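Local atomic coordinates of beta-agarase (Persicobacter, PDB entry 6AII), a protein that cleaves agarose, as a GH16 family beta-agarase that yields neoagarobiose, probably by hydrolysing its beta-1,4 linkages. Residues 126-136 and 147-156; 193-204 and 238-249. All coordinates share one frame; numbering follows the deposited sequence.

Contact 1. Residues 126-136 and 147-156; sequences IADAVFANNVW and DICENYGGLG
The amide of N134 and the carboxylate of E150 cross with their planes 70° apart, and N134 OD1 rests 3.6 Å from E150 CB. One water donates to N134 OD1 and E150 OE2 and also meets Y152 OH. E150 OE1 bonds to H174. The Y152 ring has A132 CB 3.9 Å from its CE1, and it meets the ring of W291. On the opposite side of the sheet, I126 CG2 presses to 3.0 Å from N151 OD1. CG of N151 stands anti to the backbone N (chi1 165°), which brings the amide to I126. OD1 also accepts from G153 N at 2.9 Å, from above the carbonyl plane, and closes an Asx turn. ND2 of N151 donates to H172 O. With an alanine here, G153 N and H172 O would probably each lose a partner, and a gap would open beside I126. The strands form an antiparallel hairpin with a classic bulge, where I148 and C149 both face V135. The bulge lies in the E-x-D-x-x-E signature of GH16 (E145, D147, E150) and lets D147 and E150 share a face. As in relatives, these acids are probably catalytic. Beyond the strands, G154 N donates to A129 O at 2.8 Å.

Contact 2. Residues 193-204 and 238-249; sequences PRDEEGVYGTWY and VRTLSGKNYSYL
R239 reaches Y200 end-on, and its two terminal nitrogens grip a single backbone oxygen. NH1 lies 2.9 Å from Y200 O, in the carbonyl plane and on a lone pair. NH2 lies 3.0 Å from Y200 O but stands above that plane. The side chain of R239 is extended from CG to NE, which carries the guanidinium across to the loop. T202 N lies over one face of this group, and V199 CG1 is at its edge. The same methyl sits over the centre of the Y246 ring, 3.9 Å from the centroid and almost on the ring normal, a CH-pi contact. Y246 then turns its hydroxyl to the loop backbone: Y200 N donates to Y246 OH at 3.1 Å in a nearly straight bond (172°). The two side chains cross obliquely, with Y200 CD2 3.2 Å from Y246 OH. A water links Y246 OH to G198 O. The Y248 ring takes G201 CA over one face, 3.9 Å from its centroid. In both tyrosines CG lies between backbone N and carbonyl carbon (chi1 67° in Y246, 64° in Y248), which sends the rings toward the loop. A side chain at G201 would run into Y248 CE2 and R239 NH1. A second water joins G201 O to R239 NH1. Farther along, the side chains of Y204 and V238 cross at about a right angle, with Y204 CE1 3.7 Å from V238 CG1. Y204 OH bonds to E206. P193 CG touches L241 CD2 at 4.2 Å. The residues facing the loop come from a beta hairpin, 236-242 with 245-249, closed by a type II' turn from S242 to N245. Strand 203-204 belongs to the other sheet, so the contact joins the two sheets of the jelly-roll sandwich characteristic of GH16 enzymes.

How the contacts relate
The centres of contacts 1 and 2 are about 21 Å apart, and contact 1 closes before contact 2 opens along the chain. Contact 1 is the more central, about 8 Å from the centre of the chain, against about 17 Å for contact 2. They touch directly where Y152 CE2 packs 3.7 Å from W203 CH2. Strand 173-181 also bridges them, pairing with strand 144-151 on one side and strand 203-204 on the other. Its H174 stacks on W203 and bonds to E150. The loop side of contact 2, 193-204, borders the probable active site through W203, while contact 1 carries D147 and E150, two of the three signature acids. None of the calcium ligands lies in either contact.

Contact 1. Residues 126-136 and 147-156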
loop_
_atom_site.group_PDB
_atom_site.type_symbol
_atom_site.label_atom_id
_atom_site.label_comp_id
_atom_site.label_asym_id
_atom_site.label_seq_id
_atom_site.Cartn_x
_atom_site.Cartn_y
_atom_site.Cartn_z
ATOM N N ILE A 126 2.021 7.401 -7.990
ATOM C CA ILE A 126 1.386 6.177 -8.545
ATOM C C ILE A 126 1.648 6.127 -10.060
ATOM O O ILE A 126 1.569 7.138 -10.744
ATOM C CB ILE A 126 -0.079 6.185 -8.142
ATOM C CG1 ILE A 126 -0.155 5.793 -6.649
ATOM C CG2 ILE A 126 -0.891 5.195 -9.024
ATOM C CD1 ILE A 126 -1.412 6.061 -5.949
ATOM N N ALA A 127 2.010 4.948 -10.554
ATOM C CA ALA A 127 2.279 4.749 -11.978
ATOM C C ALA A 127 1.041 5.089 -12.817
ATOM O O ALA A 127 -0.062 4.692 -12.477
ATOM C CB ALA A 127 2.686 3.348 -12.232
ATOM N N ASP A 128 1.317 5.795 -13.940
ATOM C CA ASP A 128 0.257 6.060 -14.881
ATOM C C ASP A 128 0.181 4.887 -15.851
ATOM O O ASP A 128 0.516 5.001 -16.987
ATOM C CB ASP A 128 0.483 7.386 -15.578
ATOM C CG ASP A 128 -0.717 7.830 -16.387
ATOM O OD1 ASP A 128 -1.763 7.136 -16.320
ATOM O OD2 ASP A 128 -0.552 8.914 -17.022
ATOM N N ALA A 129 -0.256 3.782 -15.296
ATOM C CA ALA A 129 -0.216 2.462 -15.961
ATOM C C ALA A 129 -1.253 1.571 -15.308
ATOM O O ALA A 129 -1.704 1.812 -14.196
ATOM C CB ALA A 129 1.162 1.865 -15.843
ATOM N N VAL A 130 -1.662 0.517 -15.999
ATOM C CA VAL A 130 -2.739 -0.345 -15.505
ATOM C C VAL A 130 -2.152 -1.489 -14.670
ATOM O O VAL A 130 -1.939 -2.617 -15.208
ATOM C CB VAL A 130 -3.635 -0.856 -16.648
ATOM C CG1 VAL A 130 -4.842 -1.593 -16.094
ATOM C CG2 VAL A 130 -4.128 0.366 -17.404
ATOM N N PHE A 131 -1.858 -1.203 -13.383
ATOM C CA PHE A 131 -1.429 -2.237 -12.458
ATOM C C PHE A 131 -1.593 -1.716 -11.038
ATOM O O PHE A 131 -1.739 -0.492 -10.846
ATOM C CB PHE A 131 0.008 -2.715 -12.747
ATOM C CG PHE A 131 1.155 -1.750 -12.794
ATOM C CD1 PHE A 131 1.574 -1.057 -11.663
ATOM C CD2 PHE A 131 1.814 -1.502 -13.993
ATOM C CE1 PHE A 131 2.630 -0.155 -11.727
ATOM C CE2 PHE A 131 2.896 -0.645 -14.048
ATOM C CZ PHE A 131 3.286 0.048 -12.926
ATOM N N ALA A 132 -1.479 -2.604 -10.076
ATOM C CA ALA A 132 -1.642 -2.268 -8.652
ATOM C C ALA A 132 -0.383 -1.604 -8.117
ATOM O O ALA A 132 0.726 -2.013 -8.442
ATOM C CB ALA A 132 -1.962 -3.471 -7.827
ATOM N N ASN A 133 -0.613 -0.512 -7.352
ATOM C CA ASN A 133 0.414 0.249 -6.681
ATOM C C ASN A 133 0.057 0.184 -5.185
ATOM O O ASN A 133 -0.946 0.743 -4.780
ATOM C CB ASN A 133 0.428 1.692 -7.165
ATOM C CG ASN A 133 0.796 1.895 -8.610
ATOM O OD1 ASN A 133 1.816 2.588 -8.825
ATOM N ND2 ASN A 133 -0.054 1.436 -9.569
ATOM N N ASN A 134 0.869 -0.517 -4.374
ATOM C CA ASN A 134 0.459 -0.905 -3.034
ATOM C C ASN A 134 1.474 -0.409 -1.972
ATOM O O ASN A 134 2.659 -0.470 -2.182
ATOM C CB ASN A 134 0.411 -2.415 -2.897
ATOM C CG ASN A 134 -0.624 -3.084 -3.777
ATOM O OD1 ASN A 134 -1.709 -2.553 -4.035
ATOM N ND2 ASN A 134 -0.248 -4.289 -4.207
ATOM N N VAL A 135 0.940 0.042 -0.867
ATOM C CA VAL A 135 1.686 0.396 0.339
ATOM C C VAL A 135 0.940 -0.277 1.504
ATOM O O VAL A 135 -0.230 0.008 1.753
ATOM C CB VAL A 135 1.777 1.909 0.579
ATOM C CG1 VAL A 135 2.671 2.183 1.779
ATOM C CG2 VAL A 135 2.284 2.657 -0.624
ATOM N N TRP A 136 1.602 -1.211 2.187
ATOM C CA TRP A 136 0.886 -1.991 3.173
ATOM C C TRP A 136 1.866 -2.550 4.197
ATOM O O TRP A 136 3.043 -2.426 4.022
ATOM C CB TRP A 136 0.022 -3.073 2.538
ATOM C CG TRP A 136 0.738 -4.031 1.635
ATOM C CD1 TRP A 136 1.312 -3.777 0.417
ATOM C CD2 TRP A 136 0.932 -5.427 1.878
ATOM N NE1 TRP A 136 1.825 -4.923 -0.136
ATOM C CE2 TRP A 136 1.608 -5.942 0.757
ATOM C CE3 TRP A 136 0.595 -6.247 2.962
ATOM C CZ2 TRP A 136 1.891 -7.292 0.641
ATOM C CZ3 TRP A 136 0.890 -7.583 2.842
ATOM C CH2 TRP A 136 1.598 -8.066 1.732
ATOM N N ASP A 147 -3.523 -1.984 5.398
ATOM C CA ASP A 147 -3.360 -1.530 4.004
ATOM C C ASP A 147 -3.508 0.004 3.965
ATOM O O ASP A 147 -4.667 0.522 4.114
ATOM C CB ASP A 147 -4.426 -2.141 3.115
ATOM C CG ASP A 147 -4.376 -3.656 3.224
ATOM O OD1 ASP A 147 -3.270 -4.212 3.085
ATOM O OD2 ASP A 147 -5.426 -4.220 3.605
ATOM N N ILE A 148 -2.326 0.644 3.746
ATOM C CA ILE A 148 -2.220 2.065 3.683
ATOM C C ILE A 148 -2.824 2.547 2.359
ATOM O O ILE A 148 -3.544 3.526 2.319
ATOM C CB ILE A 148 -0.797 2.530 3.934
ATOM C CG1 ILE A 148 -0.361 2.107 5.350
ATOM C CG2 ILE A 148 -0.686 4.028 3.790
ATOM C CD1 ILE A 148 1.064 2.385 5.685
ATOM N N CYS A 149 -2.487 1.857 1.297
ATOM C CA CYS A 149 -2.949 2.250 -0.058
ATOM C C CYS A 149 -2.948 1.005 -0.947
ATOM O O CYS A 149 -1.903 0.385 -1.080
ATOM C CB CYS A 149 -2.003 3.276 -0.649
ATOM S SG CYS A 149 -2.257 3.594 -2.450
ATOM N N GLU A 150 -4.086 0.650 -1.540
ATOM C CA GLU A 150 -4.113 -0.214 -2.687
ATOM C C GLU A 150 -4.823 0.576 -3.775
ATOM O O GLU A 150 -5.936 1.064 -3.583
ATOM C CB GLU A 150 -4.826 -1.575 -2.505
ATOM C CG GLU A 150 -4.299 -2.350 -1.344
ATOM C CD GLU A 150 -5.055 -3.671 -1.214
ATOM O OE1 GLU A 150 -5.887 -3.708 -0.299
ATOM O OE2 GLU A 150 -4.871 -4.602 -2.091
ATOM N N ASN A 151 -4.127 0.786 -4.865
ATOM C CA ASN A 151 -4.614 1.618 -5.944
ATOM C C ASN A 151 -4.212 0.975 -7.256
ATOM O O ASN A 151 -3.219 0.216 -7.253
ATOM C CB ASN A 151 -4.006 3.014 -5.797
ATOM C CG ASN A 151 -4.143 3.873 -7.037
ATOM O OD1 ASN A 151 -3.286 3.764 -7.901
ATOM N ND2 ASN A 151 -5.295 4.466 -7.192
ATOM N N TYR A 152 -4.988 1.204 -8.291
ATOM C CA TYR A 152 -4.818 0.478 -9.513
ATOM C C TYR A 152 -4.334 1.310 -10.677
ATOM O O TYR A 152 -4.514 0.921 -11.866
ATOM C CB TYR A 152 -6.152 -0.238 -9.774
ATOM C CG TYR A 152 -6.366 -1.291 -8.719
ATOM C CD1 TYR A 152 -5.714 -2.523 -8.802
ATOM C CD2 TYR A 152 -7.050 -0.990 -7.571
ATOM C CE1 TYR A 152 -5.855 -3.467 -7.794
ATOM C CE2 TYR A 152 -7.186 -1.910 -6.549
ATOM C CZ TYR A 152 -6.571 -3.144 -6.665
ATOM O OH TYR A 152 -6.630 -4.033 -5.629
ATOM N N GLY A 153 -3.716 2.459 -10.469
ATOM C CA GLY A 153 -2.936 3.127 -11.479
ATOM C C GLY A 153 -3.777 4.046 -12.378
ATOM O O GLY A 153 -4.686 4.777 -11.928
ATOM N N GLY A 154 -3.444 4.000 -13.646
ATOM C CA GLY A 154 -3.986 4.932 -14.614
ATOM C C GLY A 154 -5.033 4.324 -15.521
ATOM O O GLY A 154 -5.444 3.192 -15.345
ATOM N N LEU A 155 -5.422 5.065 -16.564
ATOM C CA LEU A 155 -6.506 4.606 -17.417
ATOM C C LEU A 155 -6.008 3.850 -18.654
ATOM O O LEU A 155 -6.836 3.276 -19.341
ATOM C CB LEU A 155 -7.315 5.838 -17.852
ATOM C CG LEU A 155 -7.966 6.622 -16.733
ATOM C CD1 LEU A 155 -8.711 7.821 -17.327
ATOM C CD2 LEU A 155 -8.930 5.769 -15.935
ATOM N N GLY A 156 -4.733 3.914 -18.962
ATOM C CA GLY A 156 -4.124 3.280 -20.079
ATOM C C GLY A 156 -4.261 4.121 -21.344
ATOM O O GLY A 156 -4.765 5.258 -21.332
HETATM O O HOH W 1 -4.301 7.683 -16.967
HETATM O O HOH W 2 -2.234 5.319 -18.483
HETATM O O HOH W 3 -3.832 -4.322 -4.537
#

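Contact 2. Residues 193-204 and 238-249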
loop_
_atom_site.group_PDB
_atom_site.type_symbol
_atom_site.label_atom_id
_atom_site.label_comp_id
_atom_site.label_asym_id
_atom_site.label_seq_id
_atom_site.Cartn_x
_atom_site.Cartn_y
_atom_site.Cartn_z
ATOM N N PRO A 193 -12.645 -5.127 6.876
ATOM C CA PRO A 193 -13.823 -4.279 6.711
ATOM C C PRO A 193 -14.140 -4.131 5.225
ATOM O O PRO A 193 -13.242 -4.051 4.398
ATOM C CB PRO A 193 -13.404 -2.940 7.317
ATOM C CG PRO A 193 -11.920 -2.968 7.187
ATOM C CD PRO A 193 -11.548 -4.392 7.515
ATOM N N ARG A 194 -15.440 -4.258 4.898
ATOM C CA ARG A 194 -15.934 -4.124 3.538
ATOM C C ARG A 194 -17.457 -4.089 3.616
ATOM O O ARG A 194 -18.058 -4.390 4.696
ATOM C CB ARG A 194 -15.465 -5.267 2.634
ATOM C CG ARG A 194 -15.804 -6.660 3.161
ATOM C CD ARG A 194 -14.925 -7.719 2.525
ATOM N NE ARG A 194 -15.179 -9.113 2.919
ATOM C CZ ARG A 194 -15.777 -9.998 2.135
ATOM N NH1 ARG A 194 -16.262 -9.592 0.971
ATOM N NH2 ARG A 194 -15.776 -11.298 2.473
ATOM N N ASP A 195 -18.052 -3.734 2.519
ATOM C CA ASP A 195 -19.526 -3.528 2.484
ATOM C C ASP A 195 -20.255 -4.787 2.986
ATOM O O ASP A 195 -21.209 -4.618 3.778
ATOM C CB ASP A 195 -20.047 -3.120 1.112
ATOM C CG ASP A 195 -19.590 -1.768 0.613
ATOM O OD1 ASP A 195 -18.945 -1.050 1.396
ATOM O OD2 ASP A 195 -19.901 -1.470 -0.557
ATOM N N GLU A 196 -19.795 -5.952 2.553
ATOM C CA GLU A 196 -20.427 -7.248 2.833
ATOM C C GLU A 196 -20.271 -7.586 4.312
ATOM O O GLU A 196 -21.030 -8.426 4.825
ATOM C CB GLU A 196 -19.893 -8.364 1.936
ATOM C CG GLU A 196 -20.179 -8.140 0.464
ATOM C CD GLU A 196 -19.250 -7.143 -0.227
ATOM O OE1 GLU A 196 -18.170 -6.827 0.366
ATOM O OE2 GLU A 196 -19.594 -6.704 -1.339
ATOM N N GLU A 197 -19.348 -6.935 5.029
ATOM C CA GLU A 197 -19.225 -7.136 6.471
ATOM C C GLU A 197 -19.907 -6.001 7.249
ATOM O O GLU A 197 -19.884 -5.999 8.489
ATOM C CB GLU A 197 -17.752 -7.230 6.846
ATOM C CG GLU A 197 -17.016 -8.415 6.298
ATOM C CD GLU A 197 -17.218 -9.730 7.060
ATOM O OE1 GLU A 197 -18.154 -9.787 7.913
ATOM O OE2 GLU A 197 -16.399 -10.643 6.839
ATOM N N GLY A 198 -20.513 -5.041 6.572
ATOM C CA GLY A 198 -21.188 -3.954 7.209
ATOM C C GLY A 198 -20.287 -2.828 7.672
ATOM O O GLY A 198 -20.650 -2.072 8.563
ATOM N N VAL A 199 -19.135 -2.661 6.998
ATOM C CA VAL A 199 -18.261 -1.548 7.292
ATOM C C VAL A 199 -17.966 -0.815 5.965
ATOM O O VAL A 199 -17.237 -1.364 5.130
ATOM C CB VAL A 199 -16.965 -2.004 8.002
ATOM C CG1 VAL A 199 -16.114 -0.805 8.381
ATOM C CG2 VAL A 199 -17.223 -2.867 9.228
ATOM N N TYR A 200 -18.551 0.367 5.798
ATOM C CA TYR A 200 -18.655 1.103 4.564
ATOM C C TYR A 200 -17.476 2.083 4.355
ATOM O O TYR A 200 -16.789 2.478 5.309
ATOM C CB TYR A 200 -20.015 1.802 4.510
ATOM C CG TYR A 200 -21.128 0.789 4.646
ATOM C CD1 TYR A 200 -21.336 -0.142 3.647
ATOM C CD2 TYR A 200 -21.888 0.731 5.798
ATOM C CE1 TYR A 200 -22.318 -1.117 3.783
ATOM C CE2 TYR A 200 -22.864 -0.233 5.946
ATOM C CZ TYR A 200 -23.041 -1.176 4.957
ATOM O OH TYR A 200 -24.022 -2.117 5.126
ATOM N N GLY A 201 -17.293 2.475 3.098
ATOM C CA GLY A 201 -16.382 3.558 2.772
ATOM C C GLY A 201 -14.951 3.090 2.533
ATOM O O GLY A 201 -14.095 3.932 2.248
ATOM N N THR A 202 -14.662 1.785 2.554
ATOM C CA THR A 202 -13.278 1.311 2.470
ATOM C C THR A 202 -12.663 1.623 1.090
ATOM O O THR A 202 -11.420 1.624 0.965
ATOM C CB THR A 202 -13.135 -0.192 2.756
ATOM O OG1 THR A 202 -13.909 -0.894 1.772
ATOM C CG2 THR A 202 -13.539 -0.546 4.176
ATOM N N TRP A 203 -13.427 1.828 0.027
ATOM C CA TRP A 203 -12.832 2.157 -1.243
ATOM C C TRP A 203 -13.021 3.676 -1.447
ATOM O O TRP A 203 -14.083 4.187 -1.835
ATOM C CB TRP A 203 -13.492 1.377 -2.369
ATOM C CG TRP A 203 -13.091 -0.073 -2.406
ATOM C CD1 TRP A 203 -13.660 -1.140 -1.757
ATOM C CD2 TRP A 203 -11.943 -0.593 -3.070
ATOM N NE1 TRP A 203 -12.964 -2.284 -2.012
ATOM C CE2 TRP A 203 -11.903 -1.983 -2.828
ATOM C CE3 TRP A 203 -10.925 -0.007 -3.831
ATOM C CZ2 TRP A 203 -10.894 -2.775 -3.322
ATOM C CZ3 TRP A 203 -9.910 -0.801 -4.316
ATOM C CH2 TRP A 203 -9.923 -2.182 -4.089
ATOM N N TYR A 204 -12.013 4.377 -0.985
ATOM C CA TYR A 204 -12.034 5.874 -0.996
ATOM C C TYR A 204 -11.957 6.400 -2.420
ATOM O O TYR A 204 -11.135 5.973 -3.248
ATOM C CB TYR A 204 -10.814 6.405 -0.232
ATOM C CG TYR A 204 -10.759 7.914 -0.169
ATOM C CD1 TYR A 204 -11.475 8.556 0.790
ATOM C CD2 TYR A 204 -10.093 8.631 -1.140
ATOM C CE1 TYR A 204 -11.512 9.943 0.849
ATOM C CE2 TYR A 204 -10.067 10.018 -1.072
ATOM C CZ TYR A 204 -10.786 10.645 -0.076
ATOM O OH TYR A 204 -10.887 12.013 -0.050
ATOM N N VAL A 238 -9.113 11.314 6.378
ATOM C CA VAL A 238 -10.228 10.781 5.592
ATOM C C VAL A 238 -10.989 9.668 6.314
ATOM O O VAL A 238 -12.142 9.390 5.869
ATOM C CB VAL A 238 -9.788 10.329 4.182
ATOM C CG1 VAL A 238 -9.249 11.507 3.373
ATOM C CG2 VAL A 238 -8.803 9.169 4.275
ATOM N N ARG A 239 -10.433 8.965 7.329
ATOM C CA ARG A 239 -11.156 7.789 7.802
ATOM C C ARG A 239 -10.590 7.404 9.159
ATOM O O ARG A 239 -9.345 7.467 9.357
ATOM C CB ARG A 239 -10.915 6.601 6.862
ATOM C CG ARG A 239 -11.592 5.279 7.226
ATOM C CD ARG A 239 -11.504 4.321 6.047
ATOM N NE ARG A 239 -12.300 3.123 6.306
ATOM C CZ ARG A 239 -13.628 3.032 6.261
ATOM N NH1 ARG A 239 -14.359 4.041 5.802
ATOM N NH2 ARG A 239 -14.188 1.875 6.614
ATOM N N THR A 240 -11.467 7.007 10.064
ATOM C CA THR A 240 -11.050 6.445 11.386
ATOM C C THR A 240 -11.872 5.175 11.626
ATOM O O THR A 240 -13.089 5.162 11.369
ATOM C CB THR A 240 -11.358 7.408 12.528
ATOM O OG1 THR A 240 -10.430 8.495 12.406
ATOM C CG2 THR A 240 -11.181 6.754 13.888
ATOM N N LEU A 241 -11.229 4.132 12.107
ATOM C CA LEU A 241 -11.917 2.966 12.713
ATOM C C LEU A 241 -11.486 2.953 14.196
ATOM O O LEU A 241 -10.316 3.021 14.469
ATOM C CB LEU A 241 -11.464 1.671 12.054
ATOM C CG LEU A 241 -12.216 1.240 10.791
ATOM C CD1 LEU A 241 -12.016 2.234 9.690
ATOM C CD2 LEU A 241 -11.840 -0.155 10.301
ATOM N N SER A 242 -12.482 2.891 15.082
ATOM C CA SER A 242 -12.200 2.999 16.536
ATOM C C SER A 242 -13.173 2.105 17.306
ATOM O O SER A 242 -14.324 2.501 17.497
ATOM C CB SER A 242 -12.315 4.409 17.012
ATOM O OG SER A 242 -11.656 4.502 18.283
ATOM N N GLY A 243 -12.719 0.922 17.682
ATOM C CA GLY A 243 -13.634 -0.040 18.418
ATOM C C GLY A 243 -14.806 -0.485 17.571
ATOM O O GLY A 243 -14.604 -1.129 16.542
ATOM N N LYS A 244 -16.031 -0.072 17.965
ATOM C CA LYS A 244 -17.206 -0.450 17.239
ATOM C C LYS A 244 -17.663 0.687 16.335
ATOM O O LYS A 244 -18.670 0.533 15.624
ATOM C CB LYS A 244 -18.358 -0.809 18.193
ATOM C CG LYS A 244 -18.034 -1.969 19.112
ATOM C CD LYS A 244 -19.278 -2.367 19.907
ATOM C CE LYS A 244 -18.971 -3.586 20.737
ATOM N NZ LYS A 244 -20.208 -4.088 21.386
ATOM N N ASN A 245 -16.944 1.814 16.348
ATOM C CA ASN A 245 -17.341 3.042 15.659
ATOM C C ASN A 245 -16.359 3.276 14.491
ATOM O O ASN A 245 -15.222 2.787 14.547
ATOM C CB ASN A 245 -17.213 4.272 16.544
ATOM C CG ASN A 245 -18.215 4.216 17.695
ATOM O OD1 ASN A 245 -19.293 3.667 17.559
ATOM N ND2 ASN A 245 -17.835 4.737 18.837
ATOM N N TYR A 246 -16.871 3.957 13.472
ATOM C CA TYR A 246 -15.946 4.375 12.409
ATOM C C TYR A 246 -16.544 5.581 11.720
ATOM O O TYR A 246 -17.778 5.805 11.791
ATOM C CB TYR A 246 -15.678 3.243 11.403
ATOM C CG TYR A 246 -16.806 2.778 10.522
ATOM C CD1 TYR A 246 -17.759 1.923 11.045
ATOM C CD2 TYR A 246 -16.950 3.167 9.180
ATOM C CE1 TYR A 246 -18.824 1.480 10.294
ATOM C CE2 TYR A 246 -18.050 2.787 8.439
ATOM C CZ TYR A 246 -18.956 1.892 8.990
ATOM O OH TYR A 246 -20.015 1.437 8.266
ATOM N N SER A 247 -15.694 6.378 11.041
ATOM C CA SER A 247 -16.186 7.562 10.379
ATOM C C SER A 247 -15.274 7.832 9.186
ATOM O O SER A 247 -14.140 7.369 9.157
ATOM C CB SER A 247 -16.188 8.761 11.281
ATOM O OG SER A 247 -14.923 8.924 11.907
ATOM N N TYR A 248 -15.793 8.593 8.233
ATOM C CA TYR A 248 -14.998 8.789 6.989
ATOM C C TYR A 248 -15.615 9.900 6.166
ATOM O O TYR A 248 -16.789 10.234 6.336
ATOM C CB TYR A 248 -14.937 7.509 6.148
ATOM C CG TYR A 248 -16.237 6.998 5.587
ATOM C CD1 TYR A 248 -17.059 6.226 6.372
ATOM C CD2 TYR A 248 -16.609 7.231 4.264
ATOM C CE1 TYR A 248 -18.237 5.680 5.874
ATOM C CE2 TYR A 248 -17.802 6.725 3.765
ATOM C CZ TYR A 248 -18.617 5.953 4.588
ATOM O OH TYR A 248 -19.793 5.437 4.068
ATOM N N LEU A 249 -14.810 10.481 5.271
ATOM C CA LEU A 249 -15.348 11.440 4.254
ATOM C C LEU A 249 -15.749 10.703 2.985
ATOM O O LEU A 249 -14.929 9.932 2.442
ATOM C CB LEU A 249 -14.254 12.467 3.914
ATOM C CG LEU A 249 -13.851 13.355 5.070
ATOM C CD1 LEU A 249 -12.851 14.423 4.599
ATOM C CD2 LEU A 249 -15.071 14.023 5.710
HETATM O O HOH W 4 -22.171 0.533 9.696
HETATM O O HOH W 5 -13.077 5.895 3.703
#